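PDB 6KTQ: homocitrate synthase from Sulfolobus acidocaldarius, which catalyses the aldol-type condensation of acetyl-CoA with 2-oxoglutarate to give homocitrate, the first step of lysine biosynthesis by the alpha-aminoadipate pathway. Local coordinates for residues L254-V268 against V294-I308. Sequence-based numbering, arbitrary orientation.
Sequences LNGLGERVGIAPLQV and VEKYSGIALPPNFPI
Phe306 brings its ring against Pro265, Gln267 and Val268. Its rim atom CZ lies 3.7 Å from Pro265 CB, which meets the ring edge in plane, while CE2 comes 3.6 Å from Gln267 CD, the amide plane turned 65° from the ring. Leu302 CD1 sits over one face and Pro307 CD over the opposite one, both offset toward the rim. Val268 CG2 touches both Phe306 CE2 and Pro307 CB. Crossing Asn255 at about a right angle, Leu302 lays CD1 by Asn255 CB and brings CD2 within 3.1 Å of Asn255 OD1. Farther along, Leu257 and Val294 lie antiparallel, Leu257 CD1 a tight 3.4 Å from Val294 CG1.

The chain 254-268 follows strand 249-252 of the catalytic TIM barrel and leads into helix 266-277. On leaving helix 287-298, the other segment packs along this loop and the first turn of the helix; the side chain of Leu257 is about 11 Å from the bound zinc ion. No direct hydrogen bond joins the two segments, but a water accepts from Asn255 ND2 and donates to Ser298 OG and Ile300 O.

The Asn255 amide is fixed from within its own segment: a bend at chi2 (-97°) folds the Gln267 amide toward Asn255, where OE1 takes the backbone N-H and NE2 gives a nearly straight 2.9 Å bond, in the carbonyl plane, to Asn255 OD1. Asn255 ND2 also bonds to Ala291 O. A leucine in place of Gln267 would probably leave Asn255 N and OD1 without these partners, the Asn255 amide then held through ND2 alone. Leu302 is positioned in turn by Glu295, whose extended side chain accepts the Leu302 N-H at OE2 on the anti side, 2.7 Å away.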
loop_
_atom_site.group_PDB
_atom_site.type_symbol
_atom_site.label_atom_id
_atom_site.label_comp_id
_atom_site.label_asym_id
_atom_site.label_seq_id
_atom_site.Cartn_x
_atom_site.Cartn_y
_atom_site.Cartn_z
ATOM N N LEU A 254 6.137 -8.146 27.556
ATOM C CA LEU A 254 6.060 -9.595 27.738
ATOM C C LEU A 254 4.733 -9.920 28.410
ATOM O O LEU A 254 4.283 -9.216 29.312
ATOM C CB LEU A 254 7.219 -10.149 28.554
ATOM C CG LEU A 254 8.405 -10.684 27.761
ATOM C CD1 LEU A 254 7.950 -11.786 26.801
ATOM C CD2 LEU A 254 9.097 -9.533 27.062
ATOM N N ASN A 255 4.068 -10.945 27.900
ATOM C CA ASN A 255 2.943 -11.561 28.598
ATOM C C ASN A 255 1.699 -10.704 28.672
ATOM O O ASN A 255 0.801 -10.987 29.454
ATOM C CB ASN A 255 3.356 -11.980 30.022
ATOM C CG ASN A 255 4.578 -12.898 30.047
ATOM O OD1 ASN A 255 4.991 -13.458 29.023
ATOM N ND2 ASN A 255 5.170 -13.049 31.224
ATOM N N GLY A 256 1.633 -9.636 27.896
ATOM C CA GLY A 256 0.446 -8.777 27.948
ATOM C C GLY A 256 0.343 -7.999 29.250
ATOM O O GLY A 256 -0.759 -7.693 29.727
ATOM N N LEU A 257 1.481 -7.725 29.871
ATOM C CA LEU A 257 1.483 -6.815 31.022
ATOM C C LEU A 257 1.071 -5.374 30.618
ATOM O O LEU A 257 1.197 -4.951 29.442
ATOM C CB LEU A 257 2.851 -6.826 31.699
ATOM C CG LEU A 257 3.228 -8.141 32.409
ATOM C CD1 LEU A 257 4.698 -8.120 32.805
ATOM C CD2 LEU A 257 2.364 -8.390 33.648
ATOM N N GLY A 258 0.604 -4.619 31.623
ATOM C CA GLY A 258 0.347 -3.193 31.534
ATOM C C GLY A 258 -0.827 -2.762 32.374
ATOM O O GLY A 258 -1.463 -3.591 33.031
ATOM N N GLU A 259 -1.141 -1.475 32.355
ATOM C CA GLU A 259 -2.364 -0.996 32.985
ATOM C C GLU A 259 -3.539 -1.818 32.533
ATOM O O GLU A 259 -3.631 -2.168 31.356
ATOM C CB GLU A 259 -2.656 0.458 32.641
ATOM C CG GLU A 259 -1.790 1.440 33.350
ATOM C CD GLU A 259 -2.257 1.921 34.723
ATOM O OE1 GLU A 259 -3.423 1.732 35.188
ATOM O OE2 GLU A 259 -1.391 2.556 35.335
ATOM N N ARG A 260 -4.413 -2.124 33.484
ATOM C CA ARG A 260 -5.676 -2.779 33.270
ATOM C C ARG A 260 -5.488 -4.160 32.623
ATOM O O ARG A 260 -5.093 -5.091 33.312
ATOM C CB ARG A 260 -6.658 -1.870 32.490
ATOM C CG ARG A 260 -6.951 -0.516 33.124
ATOM C CD ARG A 260 -8.003 0.316 32.348
ATOM N NE ARG A 260 -7.745 0.341 30.905
ATOM C CZ ARG A 260 -6.771 1.043 30.303
ATOM N NH1 ARG A 260 -5.983 1.860 30.993
ATOM N NH2 ARG A 260 -6.588 0.933 28.988
ATOM N N VAL A 261 -5.737 -4.294 31.315
ATOM C CA VAL A 261 -5.526 -5.580 30.621
ATOM C C VAL A 261 -4.268 -5.636 29.795
ATOM O O VAL A 261 -4.008 -6.619 29.090
ATOM C CB VAL A 261 -6.753 -5.954 29.775
ATOM C CG1 VAL A 261 -7.937 -6.177 30.695
ATOM C CG2 VAL A 261 -7.054 -4.893 28.771
ATOM N N GLY A 262 -3.478 -4.575 29.875
ATOM C CA GLY A 262 -2.156 -4.560 29.271
ATOM C C GLY A 262 -2.156 -4.168 27.795
ATOM O O GLY A 262 -3.214 -3.848 27.240
ATOM N N ILE A 263 -0.965 -4.205 27.189
ATOM C CA ILE A 263 -0.767 -3.880 25.771
ATOM C C ILE A 263 -0.398 -5.101 24.959
ATOM O O ILE A 263 -0.383 -6.238 25.476
ATOM C CB ILE A 263 0.242 -2.725 25.547
ATOM C CG1 ILE A 263 1.691 -3.087 25.918
ATOM C CG2 ILE A 263 -0.211 -1.486 26.313
ATOM C CD1 ILE A 263 2.710 -2.128 25.313
ATOM N N ALA A 264 -0.194 -4.894 23.660
ATOM C CA ALA A 264 0.151 -5.988 22.753
ATOM C C ALA A 264 1.278 -6.867 23.313
ATOM O O ALA A 264 2.338 -6.369 23.645
ATOM C CB ALA A 264 0.571 -5.425 21.393
ATOM N N PRO A 265 1.061 -8.188 23.394
ATOM C CA PRO A 265 2.106 -9.012 23.993
ATOM C C PRO A 265 3.199 -9.408 23.019
ATOM O O PRO A 265 2.916 -9.864 21.901
ATOM C CB PRO A 265 1.349 -10.230 24.503
ATOM C CG PRO A 265 0.123 -10.302 23.667
ATOM C CD PRO A 265 -0.230 -8.886 23.340
ATOM N N LEU A 266 4.445 -9.267 23.448
ATOM C CA LEU A 266 5.586 -9.478 22.586
ATOM C C LEU A 266 5.568 -10.821 21.862
ATOM O O LEU A 266 5.770 -10.887 20.618
ATOM C CB LEU A 266 6.888 -9.291 23.347
ATOM C CG LEU A 266 8.153 -9.503 22.535
ATOM C CD1 LEU A 266 8.219 -8.630 21.282
ATOM C CD2 LEU A 266 9.365 -9.262 23.435
ATOM N N GLN A 267 5.290 -11.897 22.602
ATOM C CA GLN A 267 5.395 -13.228 22.001
ATOM C C GLN A 267 4.365 -13.436 20.892
ATOM O O GLN A 267 4.664 -14.085 19.890
ATOM C CB GLN A 267 5.334 -14.339 23.041
ATOM C CG GLN A 267 4.102 -14.352 23.932
ATOM C CD GLN A 267 4.354 -13.663 25.261
ATOM O OE1 GLN A 267 4.466 -12.445 25.333
ATOM N NE2 GLN A 267 4.413 -14.443 26.317
ATOM N N VAL A 268 3.182 -12.858 21.053
ATOM C CA VAL A 268 2.120 -13.021 20.079
ATOM C C VAL A 268 2.388 -12.126 18.871
ATOM O O VAL A 268 2.301 -12.580 17.745
ATOM C CB VAL A 268 0.725 -12.739 20.668
ATOM C CG1 VAL A 268 -0.362 -13.140 19.689
ATOM C CG2 VAL A 268 0.527 -13.510 21.968
ATOM N N VAL A 294 9.828 -13.029 32.990
ATOM C CA VAL A 294 8.963 -11.943 33.384
ATOM C C VAL A 294 7.852 -12.477 34.274
ATOM O O VAL A 294 7.394 -11.817 35.198
ATOM C CB VAL A 294 8.424 -11.190 32.156
ATOM C CG1 VAL A 294 7.306 -10.236 32.557
ATOM C CG2 VAL A 294 9.581 -10.436 31.475
ATOM N N GLU A 295 7.414 -13.683 33.982
ATOM C CA GLU A 295 6.391 -14.299 34.786
ATOM C C GLU A 295 6.911 -14.480 36.223
ATOM O O GLU A 295 6.240 -14.124 37.203
ATOM C CB GLU A 295 6.024 -15.608 34.111
ATOM C CG GLU A 295 5.142 -16.543 34.852
ATOM C CD GLU A 295 4.780 -17.717 33.955
ATOM O OE1 GLU A 295 5.704 -18.364 33.427
ATOM O OE2 GLU A 295 3.583 -17.964 33.760
ATOM N N LYS A 296 8.136 -14.959 36.343
ATOM C CA LYS A 296 8.758 -15.091 37.652
ATOM C C LYS A 296 8.826 -13.763 38.420
ATOM O O LYS A 296 8.444 -13.732 39.581
ATOM C CB LYS A 296 10.153 -15.691 37.489
ATOM C CG LYS A 296 10.904 -15.969 38.791
ATOM C CD LYS A 296 12.412 -15.786 38.610
ATOM C CE LYS A 296 13.167 -17.077 38.431
ATOM N NZ LYS A 296 13.725 -17.537 39.741
ATOM N N TYR A 297 9.296 -12.671 37.809
ATOM C CA TYR A 297 9.457 -11.421 38.548
ATOM C C TYR A 297 8.163 -10.629 38.732
ATOM O O TYR A 297 8.008 -9.912 39.730
ATOM C CB TYR A 297 10.539 -10.548 37.914
ATOM C CG TYR A 297 11.919 -11.171 37.939
ATOM C CD1 TYR A 297 12.288 -12.083 38.943
ATOM C CD2 TYR A 297 12.880 -10.828 36.991
ATOM C CE1 TYR A 297 13.567 -12.626 38.995
ATOM C CE2 TYR A 297 14.161 -11.394 37.031
ATOM C CZ TYR A 297 14.490 -12.284 38.045
ATOM O OH TYR A 297 15.742 -12.859 38.102
ATOM N N SER A 298 7.234 -10.778 37.777
ATOM C CA SER A 298 5.958 -10.072 37.841
ATOM C C SER A 298 5.040 -10.748 38.825
ATOM O O SER A 298 4.173 -10.106 39.418
ATOM C CB SER A 298 5.296 -10.012 36.450
ATOM O OG SER A 298 4.821 -11.295 36.051
ATOM N N GLY A 299 5.226 -12.044 38.991
ATOM C CA GLY A 299 4.355 -12.858 39.823
ATOM C C GLY A 299 2.979 -13.142 39.241
ATOM O O GLY A 299 2.119 -13.644 39.950
ATOM N N ILE A 300 2.743 -12.817 37.967
ATOM C CA ILE A 300 1.449 -13.127 37.319
ATOM C C ILE A 300 1.683 -14.295 36.370
ATOM O O ILE A 300 2.501 -14.200 35.435
ATOM C CB ILE A 300 0.895 -11.933 36.556
ATOM C CG1 ILE A 300 0.715 -10.745 37.494
ATOM C CG2 ILE A 300 -0.457 -12.258 35.889
ATOM C CD1 ILE A 300 -0.029 -9.613 36.850
ATOM N N ALA A 301 1.002 -15.402 36.625
ATOM C CA ALA A 301 1.161 -16.592 35.791
ATOM C C ALA A 301 0.476 -16.391 34.455
ATOM O O ALA A 301 -0.592 -15.801 34.401
ATOM C CB ALA A 301 0.568 -17.800 36.470
ATOM N N LEU A 302 1.082 -16.901 33.392
ATOM C CA LEU A 302 0.434 -16.933 32.089
ATOM C C LEU A 302 -0.617 -18.049 32.127
ATOM O O LEU A 302 -0.346 -19.139 32.644
ATOM C CB LEU A 302 1.472 -17.212 30.990
ATOM C CG LEU A 302 1.797 -16.157 29.902
ATOM C CD1 LEU A 302 1.117 -14.809 30.066
ATOM C CD2 LEU A 302 3.286 -15.977 29.779
ATOM N N PRO A 303 -1.816 -17.791 31.578
ATOM C CA PRO A 303 -2.738 -18.885 31.496
ATOM C C PRO A 303 -2.228 -19.953 30.503
ATOM O O PRO A 303 -1.371 -19.671 29.658
ATOM C CB PRO A 303 -4.027 -18.201 31.026
ATOM C CG PRO A 303 -3.541 -17.080 30.166
ATOM C CD PRO A 303 -2.329 -16.578 30.901
ATOM N N PRO A 304 -2.702 -21.194 30.638
ATOM C CA PRO A 304 -2.165 -22.236 29.747
ATOM C C PRO A 304 -2.570 -22.030 28.282
ATOM O O PRO A 304 -1.960 -22.594 27.407
ATOM C CB PRO A 304 -2.775 -23.535 30.293
ATOM C CG PRO A 304 -3.971 -23.109 31.064
ATOM C CD PRO A 304 -3.695 -21.724 31.587
ATOM N N ASN A 305 -3.591 -21.229 28.034
ATOM C CA ASN A 305 -4.033 -20.935 26.672
ATOM C C ASN A 305 -3.383 -19.679 26.052
ATOM O O ASN A 305 -3.824 -19.181 25.005
ATOM C CB ASN A 305 -5.590 -20.903 26.614
ATOM C CG ASN A 305 -6.218 -19.590 27.122
ATOM O OD1 ASN A 305 -7.415 -19.338 26.903
ATOM N ND2 ASN A 305 -5.438 -18.753 27.769
ATOM N N PHE A 306 -2.323 -19.151 26.673
ATOM C CA PHE A 306 -1.713 -17.959 26.137
ATOM C C PHE A 306 -1.049 -18.321 24.820
ATOM O O PHE A 306 -0.311 -19.303 24.736
ATOM C CB PHE A 306 -0.686 -17.332 27.068
ATOM C CG PHE A 306 -0.444 -15.895 26.783
ATOM C CD1 PHE A 306 -1.334 -14.936 27.256
ATOM C CD2 PHE A 306 0.625 -15.483 26.004
ATOM C CE1 PHE A 306 -1.131 -13.594 26.989
ATOM C CE2 PHE A 306 0.842 -14.138 25.746
ATOM C CZ PHE A 306 -0.046 -13.189 26.238
ATOM N N PRO A 307 -1.297 -17.516 23.771
ATOM C CA PRO A 307 -0.703 -17.883 22.482
ATOM C C PRO A 307 0.826 -17.970 22.496
ATOM O O PRO A 307 1.489 -17.187 23.184
ATOM C CB PRO A 307 -1.191 -16.765 21.542
ATOM C CG PRO A 307 -2.498 -16.363 22.127
ATOM C CD PRO A 307 -2.273 -16.423 23.636
ATOM N N ILE A 308 1.362 -18.914 21.715
ATOM C CA ILE A 308 2.798 -19.064 21.430
ATOM C C ILE A 308 3.595 -19.663 22.595
ATOM O O ILE A 308 4.280 -20.669 22.403
ATOM C CB ILE A 308 3.467 -17.746 20.994
ATOM C CG1 ILE A 308 2.662 -17.045 19.892
ATOM C CG2 ILE A 308 4.922 -17.984 20.575
ATOM C CD1 ILE A 308 2.252 -17.913 18.719
HETATM O O HOH W 1 3.588 -12.027 33.498
#